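Side-chain contacts in uncharacterized protein (Chaetomium thermophilum, PDB 3LPZ), which is Get4 of the Get pathway, an alpha-solenoid protein that probably binds Get5 and takes part in the biogenesis of tail-anchored membrane proteins: residues 227-230 against 235-238; 208-213 against 247-252. All coordinates share one frame; numbering follows the deposited sequence.

Interaction 1 is a surface contact that pairs the strands of a small beta hairpin; interaction 2 is a buried contact between helix 203-220 and helix 243-256, the helices that precede and follow this hairpin in the chain. The centres of interaction 1 and interaction 2 are about 10 Å apart. In the hairpin, three backbone hydrogen bonds and apolar contacts join the two segments, while a salt bridge forms within 235-238. Between the helices, one tyrosine makes every contact from its helix, through its ring and hydroxyl. The two sites meet at Arg237, whose backbone N and O reach the hydroxyls of Tyr210 and Ser249 respectively, probably as hydrogen bonds, tying the exposed hairpin to the buried helix pair.

Interaction 1: residues 227-230 against 235-238; sequences QNIG and ELRI
Leu236 meets Ile229 and Ile238 meets Gln227 in an antiparallel beta hairpin, inserted between helix 203-220 and helix 243-256 of the alpha-solenoid; Leu236 and Ile229 extend the pairing past the two short strands, 227-228 and 237-238. Along 235-238, Glu235 comes first; its CB points away from 227-230, and its side chain touches Arg211 and Ser215 of helix 203-220. Leu236 follows, with its backbone N packed against the CA of Gly230, where a side chain would collide with it. Leu236 O accepts a hydrogen bond from Ile229 N at 2.9 Å. Its CG is turned opposite the backbone N (chi1 -168°), and the side chain runs alongside that of Ile229, with Leu236 CD2 3.7 Å from Ile229 CD1. Tyr210, Ser249 and Leu253 contact the same leucine, consistent with its being the one buried residue of this surface contact.

Arg237 forms a non-hydrogen-bonded pair with Asn228. Their side chains lie side by side, Arg237 CG 3.9 Å from Asn228 OD1, while the amide and guanidinium planes are 66° apart. Arg237 NH2 reaches back to Glu235 OE1 at 3.2 Å, a salt bridge to the anti lone pair of that oxygen, which is tilted 24° from the guanidinium plane; Glu235 CB sits over one guanidinium face near its rim. Arg237 NH1 bonds to Thr214 OG1. With a leucine in place of the arginine, Glu235 would probably be left without its charged mate and Thr214 without this tie to the hairpin.

Ile238 and Gln227 make the hydrogen-bonded pair: Ile238 N donates to Gln227 O at 2.8 Å, and Gln227 N returns a bond to Ile238 O at 2.9 Å. Ile238 CG1 meets Ile229 CD1 at 3.7 Å, whereas its other branch, CG2, rests 3.8 Å from Gln227 OE1.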
ATOM      1  N   GLN A 227      16.459 -16.024  19.884  1.00 26.93           N
ATOM      2  CA  GLN A 227      15.831 -17.227  20.401  1.00 31.17           C
ATOM      3  C   GLN A 227      14.517 -17.455  19.657  1.00 34.53           C
ATOM      4  O   GLN A 227      13.892 -16.511  19.171  1.00 33.19           O
ATOM      5  CB  GLN A 227      15.550 -17.076  21.891  1.00 30.54           C
ATOM      6  CG  GLN A 227      16.829 -16.986  22.686  1.00 31.84           C
ATOM      7  CD  GLN A 227      16.632 -16.440  24.069  1.00 32.83           C
ATOM      8  OE1 GLN A 227      15.640 -15.761  24.347  1.00 34.92           O
ATOM      9  NE2 GLN A 227      17.582 -16.715  24.946  1.00 30.91           N
ATOM     10  N   ASN A 228      14.121 -18.717  19.575  1.00 39.40           N
ATOM     11  CA  ASN A 228      12.797 -19.081  19.063  1.00 44.96           C
ATOM     12  C   ASN A 228      11.818 -19.484  20.158  1.00 48.14           C
ATOM     13  O   ASN A 228      12.221 -19.951  21.237  1.00 48.89           O
ATOM     14  CB  ASN A 228      12.914 -20.194  18.033  1.00 45.46           C
ATOM     15  CG  ASN A 228      13.388 -19.681  16.694  1.00 47.51           C
ATOM     16  OD1 ASN A 228      12.603 -19.126  15.917  1.00 52.17           O
ATOM     17  ND2 ASN A 228      14.671 -19.848  16.413  1.00 48.32           N
ATOM     18  N   ILE A 229      10.541 -19.233  19.890  1.00 51.40           N
ATOM     19  CA  ILE A 229       9.427 -19.850  20.611  1.00 54.55           C
ATOM     20  C   ILE A 229       8.472 -20.418  19.557  1.00 56.05           C
ATOM     21  O   ILE A 229       7.480 -21.065  19.897  1.00 57.04           O
ATOM     22  CB  ILE A 229       8.655 -18.848  21.526  1.00 54.86           C
ATOM     23  CG1 ILE A 229       9.588 -17.833  22.186  1.00 54.86           C
ATOM     24  CG2 ILE A 229       7.846 -19.607  22.607  1.00 55.62           C
ATOM     25  CD1 ILE A 229       8.860 -16.735  22.956  1.00 54.75           C
ATOM     26  N   GLY A 230       8.788 -20.183  18.275  1.00 57.35           N
ATOM     27  CA  GLY A 230       7.961 -20.633  17.137  1.00 58.59           C
ATOM     28  C   GLY A 230       8.258 -22.018  16.555  1.00 59.32           C
ATOM     29  O   GLY A 230       8.805 -22.887  17.241  1.00 59.39           O
ATOM     30  N   GLU A 235       7.458 -19.037  12.852  1.00 48.40           N
ATOM     31  CA  GLU A 235       8.663 -18.474  13.469  1.00 47.27           C
ATOM     32  C   GLU A 235       8.337 -17.325  14.434  1.00 45.16           C
ATOM     33  O   GLU A 235       7.768 -16.314  14.042  1.00 45.34           O
ATOM     34  CB  GLU A 235       9.614 -17.974  12.368  1.00 48.18           C
ATOM     35  CG  GLU A 235       9.944 -19.007  11.285  1.00 50.67           C
ATOM     36  CD  GLU A 235       9.688 -18.480   9.871  1.00 54.18           C
ATOM     37  OE1 GLU A 235      10.513 -17.683   9.340  1.00 55.23           O
ATOM     38  OE2 GLU A 235       8.653 -18.875   9.287  1.00 55.46           O
ATOM     39  N   LEU A 236       8.658 -17.504  15.702  1.00 42.30           N
ATOM     40  CA  LEU A 236       8.512 -16.433  16.663  1.00 39.70           C
ATOM     41  C   LEU A 236       9.867 -16.170  17.306  1.00 37.34           C
ATOM     42  O   LEU A 236      10.360 -17.011  18.073  1.00 36.79           O
ATOM     43  CB  LEU A 236       7.478 -16.771  17.732  1.00 40.23           C
ATOM     44  CG  LEU A 236       7.179 -15.490  18.512  1.00 42.29           C
ATOM     45  CD1 LEU A 236       6.033 -14.700  17.843  1.00 42.30           C
ATOM     46  CD2 LEU A 236       6.903 -15.769  19.996  1.00 44.59           C
ATOM     47  N   ARG A 237      10.452 -15.010  16.995  1.00 33.92           N
ATOM     48  CA  ARG A 237      11.821 -14.707  17.398  1.00 31.97           C
ATOM     49  C   ARG A 237      11.887 -13.668  18.512  1.00 30.67           C
ATOM     50  O   ARG A 237      11.186 -12.633  18.485  1.00 31.30           O
ATOM     51  CB  ARG A 237      12.695 -14.303  16.198  1.00 31.79           C
ATOM     52  CG  ARG A 237      12.700 -15.344  15.074  1.00 33.72           C
ATOM     53  CD  ARG A 237      13.502 -14.872  13.894  1.00 36.01           C
ATOM     54  NE  ARG A 237      13.666 -15.940  12.912  1.00 37.38           N
ATOM     55  CZ  ARG A 237      12.937 -16.058  11.806  1.00 36.30           C
ATOM     56  NH1 ARG A 237      11.994 -15.160  11.500  1.00 31.99           N
ATOM     57  NH2 ARG A 237      13.158 -17.084  11.005  1.00 37.99           N
ATOM     58  N   ILE A 238      12.729 -13.966  19.494  1.00 27.54           N
ATOM     59  CA  ILE A 238      13.027 -13.065  20.587  1.00 25.55           C
ATOM     60  C   ILE A 238      14.474 -12.589  20.447  1.00 24.29           C
ATOM     61  O   ILE A 238      15.398 -13.396  20.276  1.00 23.12           O
ATOM     62  CB  ILE A 238      12.811 -13.787  21.956  1.00 25.89           C
ATOM     63  CG1 ILE A 238      11.330 -14.170  22.092  1.00 26.74           C
ATOM     64  CG2 ILE A 238      13.352 -12.942  23.154  1.00 25.93           C
ATOM     65  CD1 ILE A 238      10.308 -12.917  22.171  1.00 28.60           C
TER

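Interaction 2: residues 208-213 against 247-252; sequences TAYRIF and FISMLL
Tyr210 of helix 203-220 reaches across to Ser249, Leu252 and Ile248 of helix 243-256, in an obliquely antiparallel helix-helix contact of the alpha-solenoid. The local axes approach no closer than 11.4 Å and run 147° apart, so a long side chain does the bridging. Tyr210 CG stands anti to the backbone N (chi1 166°), which carries the ring out toward the other helix.

At the base, Tyr210 CB is 3.5 Å from Leu252 CD1, and the same methyl lies equally near CG, approaching the ring obliquely. At Tyr210 CD1 this leucine methyl is still the nearer neighbour, and Ile248 CG2 adds a looser apolar contact at 4.3 Å. From the ring's outer edge onward the partner is Ser249: its OG lies near the ring plane, 3.2 Å from Tyr210 CE1. Val194 of helix 186-199 also touches the tyrosine.

The contact thus passes from methyl packing at the root to a polar end. There the two hydroxyls are hydrogen-bonded to each other, and both have further partners: Arg237 N for the tyrosine, and the carbonyl oxygens of Arg237 and Leu245 for the serine. So both buried hydroxyls have polar partners, though the single proton of Ser249 OG cannot serve both carbonyls fully at once. The Tyr210 OH to Ser249 OG separation is short, 2.5 Å, and Ser249 CB follows at 3.3 Å from Tyr210 OH.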
ATOM      1  N   THR A 208       3.316 -12.573   8.099  1.00 20.89           N
ATOM      2  CA  THR A 208       4.278 -12.751   7.022  1.00 20.43           C
ATOM      3  C   THR A 208       5.342 -11.630   7.056  1.00 20.00           C
ATOM      4  O   THR A 208       6.541 -11.909   6.970  1.00 20.08           O
ATOM      5  CB  THR A 208       3.561 -12.814   5.631  1.00 20.23           C
ATOM      6  OG1 THR A 208       2.701 -13.964   5.613  1.00 22.52           O
ATOM      7  CG2 THR A 208       4.561 -12.912   4.463  1.00 20.72           C
ATOM      8  N   ALA A 209       4.913 -10.369   7.142  1.00 19.24           N
ATOM      9  CA  ALA A 209       5.878  -9.261   7.168  1.00 18.91           C
ATOM     10  C   ALA A 209       6.854  -9.413   8.346  1.00 18.99           C
ATOM     11  O   ALA A 209       8.056  -9.252   8.196  1.00 17.76           O
ATOM     12  CB  ALA A 209       5.162  -7.908   7.242  1.00 18.99           C
ATOM     13  N   TYR A 210       6.328  -9.772   9.508  1.00 18.81           N
ATOM     14  CA  TYR A 210       7.156 -10.004  10.678  1.00 19.20           C
ATOM     15  C   TYR A 210       8.194 -11.121  10.436  1.00 19.86           C
ATOM     16  O   TYR A 210       9.387 -10.978  10.733  1.00 19.29           O
ATOM     17  CB  TYR A 210       6.249 -10.377  11.840  1.00 19.58           C
ATOM     18  CG  TYR A 210       6.996 -10.952  13.008  1.00 21.15           C
ATOM     19  CD1 TYR A 210       7.652 -10.116  13.916  1.00 19.60           C
ATOM     20  CD2 TYR A 210       7.061 -12.346  13.199  1.00 24.49           C
ATOM     21  CE1 TYR A 210       8.366 -10.647  14.985  1.00 22.03           C
ATOM     22  CE2 TYR A 210       7.769 -12.879  14.279  1.00 25.83           C
ATOM     23  CZ  TYR A 210       8.413 -12.016  15.165  1.00 24.72           C
ATOM     24  OH  TYR A 210       9.108 -12.552  16.235  1.00 28.18           O
ATOM     25  N   ARG A 211       7.748 -12.227   9.860  1.00 20.74           N
ATOM     26  CA  ARG A 211       8.667 -13.339   9.636  1.00 22.22           C
ATOM     27  C   ARG A 211       9.753 -12.941   8.625  1.00 21.40           C
ATOM     28  O   ARG A 211      10.938 -13.183   8.850  1.00 22.85           O
ATOM     29  CB  ARG A 211       7.894 -14.578   9.176  1.00 23.03           C
ATOM     30  CG  ARG A 211       6.977 -15.120  10.292  1.00 27.66           C
ATOM     31  CD  ARG A 211       6.459 -16.504   9.961  1.00 35.36           C
ATOM     32  NE  ARG A 211       5.299 -16.473   9.092  1.00 41.13           N
ATOM     33  CZ  ARG A 211       4.058 -16.755   9.500  1.00 45.01           C
ATOM     34  NH1 ARG A 211       3.805 -17.084  10.772  1.00 47.22           N
ATOM     35  NH2 ARG A 211       3.064 -16.719   8.633  1.00 46.23           N
ATOM     36  N   ILE A 212       9.358 -12.312   7.531  1.00 20.63           N
ATOM     37  CA  ILE A 212      10.346 -11.866   6.528  1.00 20.18           C
ATOM     38  C   ILE A 212      11.346 -10.869   7.103  1.00 19.20           C
ATOM     39  O   ILE A 212      12.578 -11.011   6.887  1.00 18.47           O
ATOM     40  CB  ILE A 212       9.669 -11.306   5.250  1.00 20.16           C
ATOM     41  CG1 ILE A 212       8.842 -12.400   4.526  1.00 21.06           C
ATOM     42  CG2 ILE A 212      10.688 -10.626   4.302  1.00 19.93           C
ATOM     43  CD1 ILE A 212       9.651 -13.610   3.909  1.00 22.00           C
ATOM     44  N   PHE A 213      10.855  -9.866   7.827  1.00 18.31           N
ATOM     45  CA  PHE A 213      11.752  -8.812   8.315  1.00 19.00           C
ATOM     46  C   PHE A 213      12.755  -9.428   9.319  1.00 19.23           C
ATOM     47  O   PHE A 213      13.970  -9.182   9.241  1.00 19.14           O
ATOM     48  CB  PHE A 213      10.953  -7.686   8.998  1.00 18.56           C
ATOM     49  CG  PHE A 213      11.797  -6.552   9.471  1.00 18.65           C
ATOM     50  CD1 PHE A 213      12.450  -6.609  10.710  1.00 18.01           C
ATOM     51  CD2 PHE A 213      11.946  -5.400   8.676  1.00 18.06           C
ATOM     52  CE1 PHE A 213      13.255  -5.526  11.155  1.00 19.55           C
ATOM     53  CE2 PHE A 213      12.736  -4.331   9.104  1.00 19.32           C
ATOM     54  CZ  PHE A 213      13.401  -4.392  10.344  1.00 19.10           C
ATOM     55  N   PHE A 247       8.296  -6.782  22.005  1.00 21.61           N
ATOM     56  CA  PHE A 247       6.950  -6.261  22.146  1.00 21.51           C
ATOM     57  C   PHE A 247       6.080  -6.586  20.922  1.00 21.14           C
ATOM     58  O   PHE A 247       4.944  -7.074  21.054  1.00 20.65           O
ATOM     59  CB  PHE A 247       7.006  -4.739  22.327  1.00 22.04           C
ATOM     60  CG  PHE A 247       5.660  -4.088  22.304  1.00 22.58           C
ATOM     61  CD1 PHE A 247       4.849  -4.102  23.440  1.00 23.75           C
ATOM     62  CD2 PHE A 247       5.199  -3.459  21.148  1.00 22.91           C
ATOM     63  CE1 PHE A 247       3.580  -3.475  23.430  1.00 25.34           C
ATOM     64  CE2 PHE A 247       3.936  -2.850  21.119  1.00 24.50           C
ATOM     65  CZ  PHE A 247       3.125  -2.857  22.266  1.00 25.15           C
ATOM     66  N   ILE A 248       6.606  -6.290  19.737  1.00 20.77           N
ATOM     67  CA  ILE A 248       5.924  -6.631  18.486  1.00 20.99           C
ATOM     68  C   ILE A 248       5.643  -8.141  18.352  1.00 21.94           C
ATOM     69  O   ILE A 248       4.515  -8.519  18.026  1.00 21.76           O
ATOM     70  CB  ILE A 248       6.706  -6.141  17.243  1.00 21.09           C
ATOM     71  CG1 ILE A 248       6.788  -4.606  17.221  1.00 20.36           C
ATOM     72  CG2 ILE A 248       6.079  -6.715  15.945  1.00 20.14           C
ATOM     73  CD1 ILE A 248       7.883  -4.096  16.234  1.00 23.39           C
ATOM     74  N   SER A 249       6.652  -8.986  18.593  1.00 22.18           N
ATOM     75  CA  SER A 249       6.448 -10.449  18.528  1.00 23.25           C
ATOM     76  C   SER A 249       5.338 -10.910  19.457  1.00 22.84           C
ATOM     77  O   SER A 249       4.515 -11.699  19.051  1.00 22.57           O
ATOM     78  CB  SER A 249       7.710 -11.238  18.899  1.00 23.10           C
ATOM     79  OG  SER A 249       8.801 -10.863  18.099  1.00 26.03           O
ATOM     80  N   MET A 250       5.349 -10.445  20.704  1.00 23.05           N
ATOM     81  CA  MET A 250       4.314 -10.841  21.671  1.00 24.13           C
ATOM     82  C   MET A 250       2.939 -10.221  21.378  1.00 23.31           C
ATOM     83  O   MET A 250       1.905 -10.816  21.652  1.00 23.16           O
ATOM     84  CB  MET A 250       4.735 -10.495  23.110  1.00 24.57           C
ATOM     85  CG  MET A 250       6.059 -11.043  23.526  1.00 30.56           C
ATOM     86  SD  MET A 250       6.053 -12.832  23.570  1.00 42.60           S
ATOM     87  CE  MET A 250       4.957 -13.143  24.938  1.00 45.07           C
ATOM     88  N   LEU A 251       2.927  -9.011  20.841  1.00 23.21           N
ATOM     89  CA  LEU A 251       1.688  -8.404  20.399  1.00 23.79           C
ATOM     90  C   LEU A 251       1.053  -9.283  19.316  1.00 24.27           C
ATOM     91  O   LEU A 251      -0.147  -9.590  19.380  1.00 24.53           O
ATOM     92  CB  LEU A 251       1.923  -6.980  19.875  1.00 24.38           C
ATOM     93  CG  LEU A 251       0.718  -6.246  19.269  1.00 26.43           C
ATOM     94  CD1 LEU A 251      -0.382  -6.100  20.303  1.00 27.95           C
ATOM     95  CD2 LEU A 251       1.116  -4.860  18.688  1.00 28.28           C
ATOM     96  N   LEU A 252       1.847  -9.708  18.335  1.00 24.09           N
ATOM     97  CA  LEU A 252       1.337 -10.656  17.336  1.00 25.50           C
ATOM     98  C   LEU A 252       0.806 -11.962  17.924  1.00 27.51           C
ATOM     99  O   LEU A 252      -0.246 -12.479  17.470  1.00 27.86           O
ATOM    100  CB  LEU A 252       2.397 -10.961  16.264  1.00 25.28           C
ATOM    101  CG  LEU A 252       2.635  -9.870  15.217  1.00 24.89           C
ATOM    102  CD1 LEU A 252       3.825 -10.264  14.328  1.00 22.64           C
ATOM    103  CD2 LEU A 252       1.386  -9.595  14.352  1.00 24.94           C
TER